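Long-range contact in UDP-N-Acetylglucosamine 2-Epimerase (Thermus thermophilus, PDB 1V4V), which probably interconverts UDP-N-acetylglucosamine and UDP-N-acetylmannosamine by epimerising the sugar at C2: residues Ala225-Leu239 with Leu251-Leu263. Residues are numbered along the deposited sequence; the frame is centred on the assembly and turned at random.
Sequences AEAFPHLTFVYPVHL and LKGVRNFVLLDPL
The F257 ring takes F233 CB over the centre of one face, 3.6 Å from the ring centroid, a CH-pi contact; L251 CD2 lies over the opposite face, toward the rim, while A225 CB and Y235 CB meet the edge. The F233 and F257 planes are only slightly inclined, but with centroids 5.4 Å apart little of one ring covers the other. The Y235 ring has V237 CG2 over one face and L251 CD1 at its edge, 3.7 Å from CD2 of Y235.

N256 closes the N-terminal end of the pairing. Its CG sits between the backbone N and the carbonyl carbon (chi1 58°), placing ND2 between the last turn of helix 214-227 and the turn after it to donate to A225 O in the first (3.0 Å, N-H...O 162°) and L231 O in the second (also 3.0 Å). F228 N reaches the A225 carbonyl from the other face of its plane. A leucine here would probably leave the L231 carbonyl without this donor and the F228-L231 turn less firmly tied to strand 257-260.

Beyond it, parallel pairing runs from F233 N to N256 O (2.8 Å) through to V237 N and L260 O (2.7 Å), the short strand axes inclined at 17°. On the face opposite F233 and Y235, V234 CG1 meets L260 CD1 at 3.7 Å. The strands belong to a beta-alpha-beta unit of the Rossmann-like C-terminal domain of this GT-B fold: 257-260 is an outermost strand, 232-236 pairs onward with 200-203, and helix 241-251 packs V243 and V247 against V237.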
ATOM      1  N   ALA A 225      18.951  16.042 -47.247  1.00 19.58           N
ATOM      2  CA  ALA A 225      19.003  17.501 -47.223  1.00 20.27           C
ATOM      3  C   ALA A 225      19.286  18.070 -48.613  1.00 22.34           C
ATOM      4  O   ALA A 225      18.700  19.072 -49.017  1.00 22.15           O
ATOM      5  CB  ALA A 225      20.063  17.968 -46.229  1.00 20.90           C
ATOM      6  N   GLU A 226      20.177  17.427 -49.357  1.00 23.41           N
ATOM      7  CA  GLU A 226      20.496  17.906 -50.696  1.00 26.01           C
ATOM      8  C   GLU A 226      19.307  17.755 -51.647  1.00 25.97           C
ATOM      9  O   GLU A 226      19.149  18.535 -52.586  1.00 24.42           O
ATOM     10  CB  GLU A 226      21.710  17.151 -51.234  1.00 28.34           C
ATOM     11  CG  GLU A 226      22.949  17.354 -50.384  1.00 34.44           C
ATOM     12  CD  GLU A 226      24.118  16.512 -50.843  1.00 37.61           C
ATOM     13  OE1 GLU A 226      23.951  15.279 -50.962  1.00 40.63           O
ATOM     14  OE2 GLU A 226      25.204  17.084 -51.075  1.00 40.10           O
ATOM     15  N   ALA A 227      18.461  16.763 -51.387  1.00 24.37           N
ATOM     16  CA  ALA A 227      17.292  16.522 -52.233  1.00 23.76           C
ATOM     17  C   ALA A 227      16.115  17.448 -51.918  1.00 22.23           C
ATOM     18  O   ALA A 227      15.168  17.538 -52.704  1.00 22.55           O
ATOM     19  CB  ALA A 227      16.846  15.058 -52.104  1.00 24.36           C
ATOM     20  N   PHE A 228      16.172  18.121 -50.769  1.00 20.13           N
ATOM     21  CA  PHE A 228      15.110  19.031 -50.332  1.00 20.25           C
ATOM     22  C   PHE A 228      15.698  20.368 -49.892  1.00 21.24           C
ATOM     23  O   PHE A 228      15.652  20.723 -48.715  1.00 21.16           O
ATOM     24  CB  PHE A 228      14.343  18.401 -49.167  1.00 20.19           C
ATOM     25  CG  PHE A 228      13.600  17.165 -49.549  1.00 18.90           C
ATOM     26  CD1 PHE A 228      12.351  17.253 -50.149  1.00 21.71           C
ATOM     27  CD2 PHE A 228      14.178  15.912 -49.372  1.00 21.80           C
ATOM     28  CE1 PHE A 228      11.685  16.101 -50.572  1.00 23.60           C
ATOM     29  CE2 PHE A 228      13.520  14.758 -49.793  1.00 21.98           C
ATOM     30  CZ  PHE A 228      12.277  14.857 -50.393  1.00 22.31           C
ATOM     31  N   PRO A 229      16.254  21.132 -50.841  1.00 22.75           N
ATOM     32  CA  PRO A 229      16.860  22.435 -50.556  1.00 22.24           C
ATOM     33  C   PRO A 229      15.952  23.460 -49.884  1.00 22.33           C
ATOM     34  O   PRO A 229      16.434  24.364 -49.212  1.00 23.98           O
ATOM     35  CB  PRO A 229      17.345  22.900 -51.935  1.00 23.08           C
ATOM     36  CG  PRO A 229      16.408  22.216 -52.882  1.00 23.68           C
ATOM     37  CD  PRO A 229      16.304  20.836 -52.283  1.00 21.80           C
ATOM     38  N   HIS A 230      14.642  23.324 -50.058  1.00 21.82           N
ATOM     39  CA  HIS A 230      13.714  24.280 -49.460  1.00 23.24           C
ATOM     40  C   HIS A 230      13.347  23.977 -48.016  1.00 22.03           C
ATOM     41  O   HIS A 230      12.624  24.747 -47.382  1.00 22.55           O
ATOM     42  CB  HIS A 230      12.437  24.377 -50.297  1.00 26.32           C
ATOM     43  CG  HIS A 230      12.662  24.889 -51.682  1.00 30.23           C
ATOM     44  ND1 HIS A 230      13.370  26.046 -51.939  1.00 32.50           N
ATOM     45  CD2 HIS A 230      12.268  24.416 -52.886  1.00 29.68           C
ATOM     46  CE1 HIS A 230      13.401  26.258 -53.239  1.00 31.69           C
ATOM     47  NE2 HIS A 230      12.739  25.284 -53.839  1.00 31.73           N
ATOM     48  N   LEU A 231      13.828  22.849 -47.501  1.00 22.14           N
ATOM     49  CA  LEU A 231      13.559  22.471 -46.119  1.00 19.68           C
ATOM     50  C   LEU A 231      14.805  22.696 -45.287  1.00 19.15           C
ATOM     51  O   LEU A 231      15.920  22.570 -45.782  1.00 20.48           O
ATOM     52  CB  LEU A 231      13.190  20.984 -46.020  1.00 19.52           C
ATOM     53  CG  LEU A 231      12.016  20.479 -46.850  1.00 21.00           C
ATOM     54  CD1 LEU A 231      11.776  19.001 -46.527  1.00 21.29           C
ATOM     55  CD2 LEU A 231      10.784  21.295 -46.541  1.00 23.10           C
ATOM     56  N   THR A 232      14.618  23.024 -44.016  1.00 19.44           N
ATOM     57  CA  THR A 232      15.754  23.212 -43.129  1.00 19.51           C
ATOM     58  C   THR A 232      15.727  22.102 -42.093  1.00 19.47           C
ATOM     59  O   THR A 232      14.738  21.930 -41.390  1.00 18.55           O
ATOM     60  CB  THR A 232      15.705  24.560 -42.425  1.00 23.32           C
ATOM     61  OG1 THR A 232      15.809  25.601 -43.405  1.00 23.79           O
ATOM     62  CG2 THR A 232      16.860  24.676 -41.425  1.00 21.64           C
ATOM     63  N   PHE A 233      16.818  21.346 -42.020  1.00 19.00           N
ATOM     64  CA  PHE A 233      16.933  20.235 -41.079  1.00 19.54           C
ATOM     65  C   PHE A 233      17.639  20.708 -39.818  1.00 20.11           C
ATOM     66  O   PHE A 233      18.809  21.082 -39.856  1.00 21.40           O
ATOM     67  CB  PHE A 233      17.694  19.078 -41.744  1.00 18.59           C
ATOM     68  CG  PHE A 233      16.985  18.512 -42.952  1.00 18.19           C
ATOM     69  CD1 PHE A 233      16.966  19.211 -44.157  1.00 18.58           C
ATOM     70  CD2 PHE A 233      16.269  17.318 -42.857  1.00 18.28           C
ATOM     71  CE1 PHE A 233      16.245  18.739 -45.254  1.00 19.57           C
ATOM     72  CE2 PHE A 233      15.541  16.830 -43.942  1.00 17.71           C
ATOM     73  CZ  PHE A 233      15.526  17.543 -45.150  1.00 19.71           C
ATOM     74  N   VAL A 234      16.908  20.695 -38.706  1.00 20.76           N
ATOM     75  CA  VAL A 234      17.439  21.151 -37.425  1.00 21.17           C
ATOM     76  C   VAL A 234      17.778  19.965 -36.542  1.00 21.51           C
ATOM     77  O   VAL A 234      16.909  19.166 -36.184  1.00 21.65           O
ATOM     78  CB  VAL A 234      16.432  22.070 -36.723  1.00 20.84           C
ATOM     79  CG1 VAL A 234      17.054  22.653 -35.459  1.00 21.00           C
ATOM     80  CG2 VAL A 234      16.017  23.187 -37.678  1.00 21.78           C
ATOM     81  N   TYR A 235      19.054  19.884 -36.177  1.00 21.65           N
ATOM     82  CA  TYR A 235      19.583  18.777 -35.403  1.00 22.36           C
ATOM     83  C   TYR A 235      20.325  19.167 -34.118  1.00 23.94           C
ATOM     84  O   TYR A 235      21.479  19.589 -34.171  1.00 26.84           O
ATOM     85  CB  TYR A 235      20.510  17.986 -36.337  1.00 21.08           C
ATOM     86  CG  TYR A 235      21.189  16.743 -35.795  1.00 21.73           C
ATOM     87  CD1 TYR A 235      20.865  16.208 -34.551  1.00 19.23           C
ATOM     88  CD2 TYR A 235      22.145  16.077 -36.568  1.00 21.44           C
ATOM     89  CE1 TYR A 235      21.476  15.036 -34.088  1.00 22.80           C
ATOM     90  CE2 TYR A 235      22.759  14.912 -36.117  1.00 22.83           C
ATOM     91  CZ  TYR A 235      22.422  14.396 -34.883  1.00 22.72           C
ATOM     92  OH  TYR A 235      23.015  13.233 -34.458  1.00 24.50           O
ATOM     93  N   PRO A 236      19.662  19.050 -32.956  1.00 26.06           N
ATOM     94  CA  PRO A 236      20.318  19.383 -31.684  1.00 27.65           C
ATOM     95  C   PRO A 236      21.186  18.161 -31.382  1.00 27.44           C
ATOM     96  O   PRO A 236      20.674  17.120 -30.977  1.00 29.28           O
ATOM     97  CB  PRO A 236      19.149  19.508 -30.706  1.00 27.92           C
ATOM     98  CG  PRO A 236      17.966  19.824 -31.598  1.00 28.91           C
ATOM     99  CD  PRO A 236      18.210  18.908 -32.768  1.00 25.58           C
ATOM    100  N   VAL A 237      22.491  18.278 -31.602  1.00 27.95           N
ATOM    101  CA  VAL A 237      23.401  17.157 -31.392  1.00 27.61           C
ATOM    102  C   VAL A 237      23.847  16.963 -29.946  1.00 29.86           C
ATOM    103  O   VAL A 237      24.275  17.912 -29.290  1.00 30.19           O
ATOM    104  CB  VAL A 237      24.661  17.311 -32.270  1.00 26.14           C
ATOM    105  CG1 VAL A 237      25.484  16.029 -32.243  1.00 26.11           C
ATOM    106  CG2 VAL A 237      24.263  17.669 -33.684  1.00 27.12           C
ATOM    107  N   HIS A 238      23.758  15.732 -29.449  1.00 30.75           N
ATOM    108  CA  HIS A 238      24.188  15.463 -28.082  1.00 34.56           C
ATOM    109  C   HIS A 238      25.667  15.805 -27.890  1.00 34.67           C
ATOM    110  O   HIS A 238      26.456  15.759 -28.838  1.00 29.71           O
ATOM    111  CB  HIS A 238      23.921  14.003 -27.708  1.00 39.75           C
ATOM    112  CG  HIS A 238      22.510  13.748 -27.272  1.00 44.95           C
ATOM    113  ND1 HIS A 238      21.445  13.779 -28.146  1.00 47.52           N
ATOM    114  CD2 HIS A 238      21.988  13.511 -26.047  1.00 46.99           C
ATOM    115  CE1 HIS A 238      20.325  13.575 -27.475  1.00 47.60           C
ATOM    116  NE2 HIS A 238      20.624  13.409 -26.201  1.00 48.35           N
ATOM    117  N   LEU A 239      26.031  16.152 -26.658  1.00 36.92           N
ATOM    118  CA  LEU A 239      27.399  16.545 -26.325  1.00 39.39           C
ATOM    119  C   LEU A 239      28.470  15.462 -26.421  1.00 40.15           C
ATOM    120  O   LEU A 239      29.651  15.773 -26.587  1.00 40.36           O
ATOM    121  CB  LEU A 239      27.430  17.155 -24.921  1.00 41.62           C
ATOM    122  CG  LEU A 239      26.672  18.474 -24.762  1.00 43.06           C
ATOM    123  CD1 LEU A 239      26.645  18.880 -23.299  1.00 45.02           C
ATOM    124  CD2 LEU A 239      27.338  19.547 -25.608  1.00 43.12           C
ATOM    125  N   LEU A 251      27.885  16.640 -41.500  1.00 23.77           N
ATOM    126  CA  LEU A 251      26.841  17.652 -41.591  1.00 24.42           C
ATOM    127  C   LEU A 251      27.246  19.116 -41.466  1.00 26.43           C
ATOM    128  O   LEU A 251      26.458  19.993 -41.802  1.00 25.50           O
ATOM    129  CB  LEU A 251      25.729  17.327 -40.589  1.00 24.61           C
ATOM    130  CG  LEU A 251      25.050  15.969 -40.839  1.00 25.59           C
ATOM    131  CD1 LEU A 251      24.005  15.705 -39.753  1.00 24.10           C
ATOM    132  CD2 LEU A 251      24.405  15.953 -42.217  1.00 24.03           C
ATOM    133  N   LYS A 252      28.452  19.390 -40.971  1.00 28.01           N
ATOM    134  CA  LYS A 252      28.911  20.776 -40.880  1.00 30.07           C
ATOM    135  C   LYS A 252      29.164  21.224 -42.309  1.00 29.37           C
ATOM    136  O   LYS A 252      29.793  20.506 -43.085  1.00 32.86           O
ATOM    137  CB  LYS A 252      30.222  20.886 -40.096  1.00 31.38           C
ATOM    138  CG  LYS A 252      30.064  20.871 -38.593  1.00 33.39           C
ATOM    139  CD  LYS A 252      29.393  22.128 -38.083  1.00 35.73           C
ATOM    140  CE  LYS A 252      29.267  22.086 -36.567  1.00 38.87           C
ATOM    141  NZ  LYS A 252      28.614  23.296 -36.003  1.00 42.60           N
ATOM    142  N   GLY A 253      28.680  22.402 -42.665  1.00 29.85           N
ATOM    143  CA  GLY A 253      28.896  22.878 -44.012  1.00 29.84           C
ATOM    144  C   GLY A 253      27.765  22.521 -44.955  1.00 30.09           C
ATOM    145  O   GLY A 253      27.778  22.934 -46.113  1.00 30.14           O
ATOM    146  N   VAL A 254      26.799  21.728 -44.489  1.00 27.04           N
ATOM    147  CA  VAL A 254      25.665  21.393 -45.345  1.00 25.53           C
ATOM    148  C   VAL A 254      24.738  22.593 -45.209  1.00 23.16           C
ATOM    149  O   VAL A 254      24.259  22.899 -44.120  1.00 25.03           O
ATOM    150  CB  VAL A 254      24.939  20.108 -44.884  1.00 26.12           C
ATOM    151  CG1 VAL A 254      23.678  19.906 -45.716  1.00 23.50           C
ATOM    152  CG2 VAL A 254      25.868  18.907 -45.040  1.00 27.16           C
ATOM    153  N   ARG A 255      24.515  23.274 -46.327  1.00 25.46           N
ATOM    154  CA  ARG A 255      23.710  24.489 -46.391  1.00 26.08           C
ATOM    155  C   ARG A 255      22.413  24.538 -45.585  1.00 25.97           C
ATOM    156  O   ARG A 255      22.179  25.501 -44.852  1.00 22.81           O
ATOM    157  CB  ARG A 255      23.396  24.802 -47.859  1.00 29.65           C
ATOM    158  CG  ARG A 255      23.177  26.271 -48.163  1.00 34.98           C
ATOM    159  CD  ARG A 255      22.795  26.467 -49.624  1.00 37.13           C
ATOM    160  NE  ARG A 255      23.616  25.667 -50.534  1.00 40.67           N
ATOM    161  CZ  ARG A 255      24.903  25.882 -50.793  1.00 44.02           C
ATOM    162  NH1 ARG A 255      25.550  26.885 -50.214  1.00 46.40           N
ATOM    163  NH2 ARG A 255      25.549  25.088 -51.637  1.00 44.10           N
ATOM    164  N   ASN A 256      21.568  23.517 -45.723  1.00 23.49           N
ATOM    165  CA  ASN A 256      20.288  23.519 -45.018  1.00 22.22           C
ATOM    166  C   ASN A 256      20.179  22.641 -43.772  1.00 22.25           C
ATOM    167  O   ASN A 256      19.083  22.236 -43.374  1.00 21.03           O
ATOM    168  CB  ASN A 256      19.146  23.210 -45.997  1.00 20.65           C
ATOM    169  CG  ASN A 256      19.319  21.884 -46.701  1.00 22.67           C
ATOM    170  OD1 ASN A 256      20.437  21.389 -46.856  1.00 20.99           O
ATOM    171  ND2 ASN A 256      18.207  21.310 -47.158  1.00 20.89           N
ATOM    172  N   PHE A 257      21.322  22.347 -43.165  1.00 21.42           N
ATOM    173  CA  PHE A 257      21.338  21.603 -41.918  1.00 23.24           C
ATOM    174  C   PHE A 257      21.804  22.600 -40.855  1.00 24.92           C
ATOM    175  O   PHE A 257      22.767  23.351 -41.068  1.00 24.89           O
ATOM    176  CB  PHE A 257      22.320  20.427 -41.965  1.00 22.46           C
ATOM    177  CG  PHE A 257      21.670  19.084 -41.739  1.00 20.53           C
ATOM    178  CD1 PHE A 257      21.371  18.253 -42.815  1.00 22.02           C
ATOM    179  CD2 PHE A 257      21.344  18.661 -40.451  1.00 22.57           C
ATOM    180  CE1 PHE A 257      20.754  17.015 -42.617  1.00 20.01           C
ATOM    181  CE2 PHE A 257      20.727  17.423 -40.240  1.00 21.85           C
ATOM    182  CZ  PHE A 257      20.433  16.601 -41.326  1.00 19.99           C
ATOM    183  N   VAL A 258      21.107  22.626 -39.729  1.00 25.50           N
ATOM    184  CA  VAL A 258      21.475  23.502 -38.621  1.00 26.25           C
ATOM    185  C   VAL A 258      21.795  22.616 -37.428  1.00 28.02           C
ATOM    186  O   VAL A 258      20.919  21.913 -36.920  1.00 26.19           O
ATOM    187  CB  VAL A 258      20.325  24.455 -38.223  1.00 27.08           C
ATOM    188  CG1 VAL A 258      20.735  25.272 -37.003  1.00 28.74           C
ATOM    189  CG2 VAL A 258      19.983  25.381 -39.384  1.00 26.92           C
ATOM    190  N   LEU A 259      23.049  22.633 -36.988  1.00 27.27           N
ATOM    191  CA  LEU A 259      23.444  21.828 -35.842  1.00 29.39           C
ATOM    192  C   LEU A 259      23.415  22.686 -34.584  1.00 31.37           C
ATOM    193  O   LEU A 259      24.024  23.754 -34.530  1.00 32.30           O
ATOM    194  CB  LEU A 259      24.840  21.234 -36.052  1.00 32.12           C
ATOM    195  CG  LEU A 259      25.068  20.467 -37.358  1.00 33.52           C
ATOM    196  CD1 LEU A 259      26.420  19.764 -37.296  1.00 35.31           C
ATOM    197  CD2 LEU A 259      23.957  19.441 -37.569  1.00 30.81           C
ATOM    198  N   LEU A 260      22.688  22.218 -33.577  1.00 31.30           N
ATOM    199  CA  LEU A 260      22.565  22.941 -32.322  1.00 32.23           C
ATOM    200  C   LEU A 260      22.988  22.079 -31.144  1.00 33.40           C
ATOM    201  O   LEU A 260      23.200  20.873 -31.285  1.00 31.11           O
ATOM    202  CB  LEU A 260      21.111  23.372 -32.111  1.00 33.28           C
ATOM    203  CG  LEU A 260      20.456  24.212 -33.209  1.00 34.02           C
ATOM    204  CD1 LEU A 260      18.987  24.426 -32.878  1.00 34.50           C
ATOM    205  CD2 LEU A 260      21.180  25.544 -33.340  1.00 35.31           C
ATOM    206  N   ASP A 261      23.112  22.713 -29.982  1.00 33.83           N
ATOM    207  CA  ASP A 261      23.450  22.003 -28.758  1.00 36.28           C
ATOM    208  C   ASP A 261      22.108  21.525 -28.219  1.00 35.95           C
ATOM    209  O   ASP A 261      21.062  22.038 -28.620  1.00 37.35           O
ATOM    210  CB  ASP A 261      24.109  22.946 -27.743  1.00 37.31           C
ATOM    211  CG  ASP A 261      25.573  23.217 -28.055  1.00 41.01           C
ATOM    212  OD1 ASP A 261      26.151  24.135 -27.432  1.00 44.33           O
ATOM    213  OD2 ASP A 261      26.150  22.515 -28.908  1.00 38.90           O
ATOM    214  N   PRO A 262      22.113  20.535 -27.318  1.00 35.93           N
ATOM    215  CA  PRO A 262      20.863  20.018 -26.750  1.00 36.81           C
ATOM    216  C   PRO A 262      19.924  21.132 -26.277  1.00 37.66           C
ATOM    217  O   PRO A 262      20.353  22.092 -25.637  1.00 37.43           O
ATOM    218  CB  PRO A 262      21.353  19.133 -25.613  1.00 37.67           C
ATOM    219  CG  PRO A 262      22.619  18.560 -26.190  1.00 37.38           C
ATOM    220  CD  PRO A 262      23.272  19.777 -26.812  1.00 36.59           C
ATOM    221  N   LEU A 263      18.642  20.990 -26.592  1.00 36.68           N
ATOM    222  CA  LEU A 263      17.642  21.988 -26.226  1.00 36.63           C
ATOM    223  C   LEU A 263      16.907  21.643 -24.936  1.00 37.86           C
ATOM    224  O   LEU A 263      16.914  20.499 -24.490  1.00 37.73           O
ATOM    225  CB  LEU A 263      16.617  22.134 -27.359  1.00 35.88           C
ATOM    226  CG  LEU A 263      17.127  22.509 -28.754  1.00 34.89           C
ATOM    227  CD1 LEU A 263      15.985  22.407 -29.754  1.00 34.52           C
ATOM    228  CD2 LEU A 263      17.706  23.907 -28.744  1.00 35.19           C
TER